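Long-range contact in monoglyceride lipase (Saccharomyces cerevisiae, PDB 4ZWN), which hydrolyses monoacylglycerols, preferably monounsaturated ones, to free fatty acid and glycerol, and also takes part in breaking down fatty acid ethyl esters: residues A[48-53]-A[88-93]. The protein carries 2 engineered substitutions. Sequence-based numbering, arbitrary orientation.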
loop_
_atom_site.group_PDB
_atom_site.type_symbol
_atom_site.label_atom_id
_atom_site.label_comp_id
_atom_site.label_asym_id
_atom_site.label_seq_id
_atom_site.Cartn_x
_atom_site.Cartn_y
_atom_site.Cartn_z
ATOM N N TYR A 48 -13.629 6.920 0.814
ATOM C CA TYR A 48 -13.166 5.753 1.553
ATOM C C TYR A 48 -14.188 4.626 1.551
ATOM O O TYR A 48 -15.350 4.821 1.196
ATOM C CB TYR A 48 -12.817 6.133 2.996
ATOM C CG TYR A 48 -14.014 6.507 3.840
ATOM C CD1 TYR A 48 -14.639 5.568 4.649
ATOM C CD2 TYR A 48 -14.518 7.800 3.828
ATOM C CE1 TYR A 48 -15.732 5.906 5.420
ATOM C CE2 TYR A 48 -15.609 8.148 4.596
ATOM C CZ TYR A 48 -16.212 7.198 5.391
ATOM O OH TYR A 48 -17.302 7.543 6.158
ATOM N N MET A 49 -13.736 3.445 1.957
ATOM C CA MET A 49 -14.581 2.262 2.006
ATOM C C MET A 49 -14.374 1.486 3.293
ATOM O O MET A 49 -13.246 1.329 3.764
ATOM C CB MET A 49 -14.300 1.344 0.819
ATOM C CG MET A 49 -14.972 1.751 -0.464
ATOM S SD MET A 49 -14.764 0.475 -1.711
ATOM C CE MET A 49 -15.692 1.186 -3.067
ATOM N N PHE A 50 -15.472 1.003 3.860
ATOM C CA PHE A 50 -15.392 0.063 4.963
ATOM C C PHE A 50 -15.950 -1.278 4.514
ATOM O O PHE A 50 -17.150 -1.412 4.284
ATOM C CB PHE A 50 -16.149 0.570 6.186
ATOM C CG PHE A 50 -16.339 -0.477 7.240
ATOM C CD1 PHE A 50 -15.259 -0.943 7.971
ATOM C CD2 PHE A 50 -17.592 -1.011 7.486
ATOM C CE1 PHE A 50 -15.428 -1.917 8.936
ATOM C CE2 PHE A 50 -17.769 -1.983 8.450
ATOM C CZ PHE A 50 -16.685 -2.439 9.176
ATOM N N TRP A 51 -15.071 -2.265 4.383
ATOM C CA TRP A 51 -15.470 -3.579 3.900
ATOM C C TRP A 51 -15.676 -4.542 5.063
ATOM O O TRP A 51 -14.711 -4.977 5.688
ATOM C CB TRP A 51 -14.424 -4.133 2.934
ATOM C CG TRP A 51 -14.979 -5.114 1.957
ATOM C CD1 TRP A 51 -15.628 -6.281 2.244
ATOM C CD2 TRP A 51 -14.926 -5.023 0.530
ATOM N NE1 TRP A 51 -15.987 -6.919 1.082
ATOM C CE2 TRP A 51 -15.568 -6.169 0.014
ATOM C CE3 TRP A 51 -14.401 -4.085 -0.364
ATOM C CZ2 TRP A 51 -15.697 -6.400 -1.354
ATOM C CZ3 TRP A 51 -14.529 -4.317 -1.724
ATOM C CH2 TRP A 51 -15.171 -5.465 -2.205
ATOM N N PRO A 52 -16.941 -4.882 5.352
ATOM C CA PRO A 52 -17.288 -5.723 6.504
ATOM C C PRO A 52 -17.046 -7.209 6.255
ATOM O O PRO A 52 -17.004 -7.646 5.106
ATOM C CB PRO A 52 -18.779 -5.444 6.694
ATOM C CG PRO A 52 -19.271 -5.159 5.313
ATOM C CD PRO A 52 -18.134 -4.476 4.586
ATOM N N VAL A 53 -16.886 -7.972 7.331
ATOM C CA VAL A 53 -16.763 -9.419 7.227
ATOM C C VAL A 53 -18.075 -10.013 6.730
ATOM O O VAL A 53 -19.135 -9.752 7.299
ATOM C CB VAL A 53 -16.390 -10.060 8.578
ATOM C CG1 VAL A 53 -16.409 -11.576 8.467
ATOM C CG2 VAL A 53 -15.026 -9.567 9.044
ATOM N N GLY A 88 -12.866 -13.544 7.482
ATOM C CA GLY A 88 -13.065 -12.996 8.810
ATOM C C GLY A 88 -12.256 -11.761 9.147
ATOM O O GLY A 88 -11.933 -11.532 10.312
ATOM N N TYR A 89 -11.934 -10.958 8.136
ATOM C CA TYR A 89 -11.180 -9.728 8.361
ATOM C C TYR A 89 -11.828 -8.513 7.707
ATOM O O TYR A 89 -12.126 -8.514 6.510
ATOM C CB TYR A 89 -9.743 -9.881 7.856
ATOM C CG TYR A 89 -8.927 -10.849 8.678
ATOM C CD1 TYR A 89 -8.323 -10.444 9.861
ATOM C CD2 TYR A 89 -8.772 -12.169 8.277
ATOM C CE1 TYR A 89 -7.583 -11.327 10.621
ATOM C CE2 TYR A 89 -8.034 -13.057 9.027
ATOM C CZ TYR A 89 -7.443 -12.633 10.200
ATOM O OH TYR A 89 -6.707 -13.518 10.950
ATOM N N GLU A 90 -12.042 -7.476 8.511
ATOM C CA GLU A 90 -12.541 -6.206 8.006
ATOM C C GLU A 90 -11.434 -5.451 7.283
ATOM O O GLU A 90 -10.255 -5.600 7.610
ATOM C CB GLU A 90 -13.098 -5.352 9.148
ATOM C CG GLU A 90 -14.321 -5.939 9.825
ATOM C CD GLU A 90 -14.789 -5.112 11.007
ATOM O OE1 GLU A 90 -13.994 -4.292 11.517
ATOM O OE2 GLU A 90 -15.956 -5.281 11.424
ATOM N N SER A 91 -11.815 -4.640 6.303
ATOM C CA SER A 91 -10.858 -3.794 5.603
ATOM C C SER A 91 -11.289 -2.336 5.627
ATOM O O SER A 91 -12.481 -2.024 5.615
ATOM C CB SER A 91 -10.680 -4.247 4.152
ATOM O OG SER A 91 -10.074 -5.523 4.071
ATOM N N PHE A 92 -10.304 -1.447 5.665
ATOM C CA PHE A 92 -10.548 -0.027 5.499
ATOM C C PHE A 92 -9.496 0.545 4.568
ATOM O O PHE A 92 -8.298 0.366 4.788
ATOM C CB PHE A 92 -10.527 0.708 6.841
ATOM C CG PHE A 92 -10.938 2.156 6.744
ATOM C CD1 PHE A 92 -10.019 3.134 6.398
ATOM C CD2 PHE A 92 -12.248 2.536 6.994
ATOM C CE1 PHE A 92 -10.397 4.462 6.305
ATOM C CE2 PHE A 92 -12.631 3.862 6.902
ATOM C CZ PHE A 92 -11.706 4.826 6.558
ATOM N N THR A 93 -9.947 1.225 3.523
ATOM C CA THR A 93 -9.035 1.912 2.626
ATOM C C THR A 93 -9.618 3.262 2.240
ATOM O O THR A 93 -10.824 3.485 2.340
ATOM C CB THR A 93 -8.739 1.082 1.359
ATOM O OG1 THR A 93 -7.665 1.687 0.630
ATOM C CG2 THR A 93 -9.968 0.995 0.467
HETATM O O HOH W 1 -17.945 -6.741 9.726
#
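Antiparallel pairing of strand 44-51 with strand 89-94, near the N-terminal edge of the central sheet and one strand in from the outermost strand 37-41, joins residues 48-53 to 88-93, W51 facing S91 and M49 facing T93 as hydrogen-bonded pairs. W51 N gives to S91 O at 2.9 Å and S91 N returns to W51 O at 3.0 Å; around M49 and T93 the bond from M49 N is firm, its return weak. Strand 89-94 runs parallel to strand 62-67 on its other flank, so the contact illustrates how the α/β-hydrolase sheet turns from its antiparallel N-terminal edge to its parallel body. On the face covered by helix 113-134, the Y48 and F92 rings are tilted 26° from each other and offset so far that they hardly overlap, with Y48 CD1 3.5 Å from F92 CE2. F50, its CG anti to the backbone N (chi1 168°), sends its ring to the E90 carboxylate, which stands almost perpendicular to it; E90 OE1 lies in the ring plane, at the edge, 3.8 Å from F50 CE1. That carboxylate also salt-bridges R63 and K134, while a water links E90 OE2 to V53 N. Shortening E90 to an alanine is likely to leave both cations without this shared anion and the water less firmly placed. Past the end of strand 44-51, V53 lays CG2 against the G88-Y89 peptide, 3.5 Å from Y89 N.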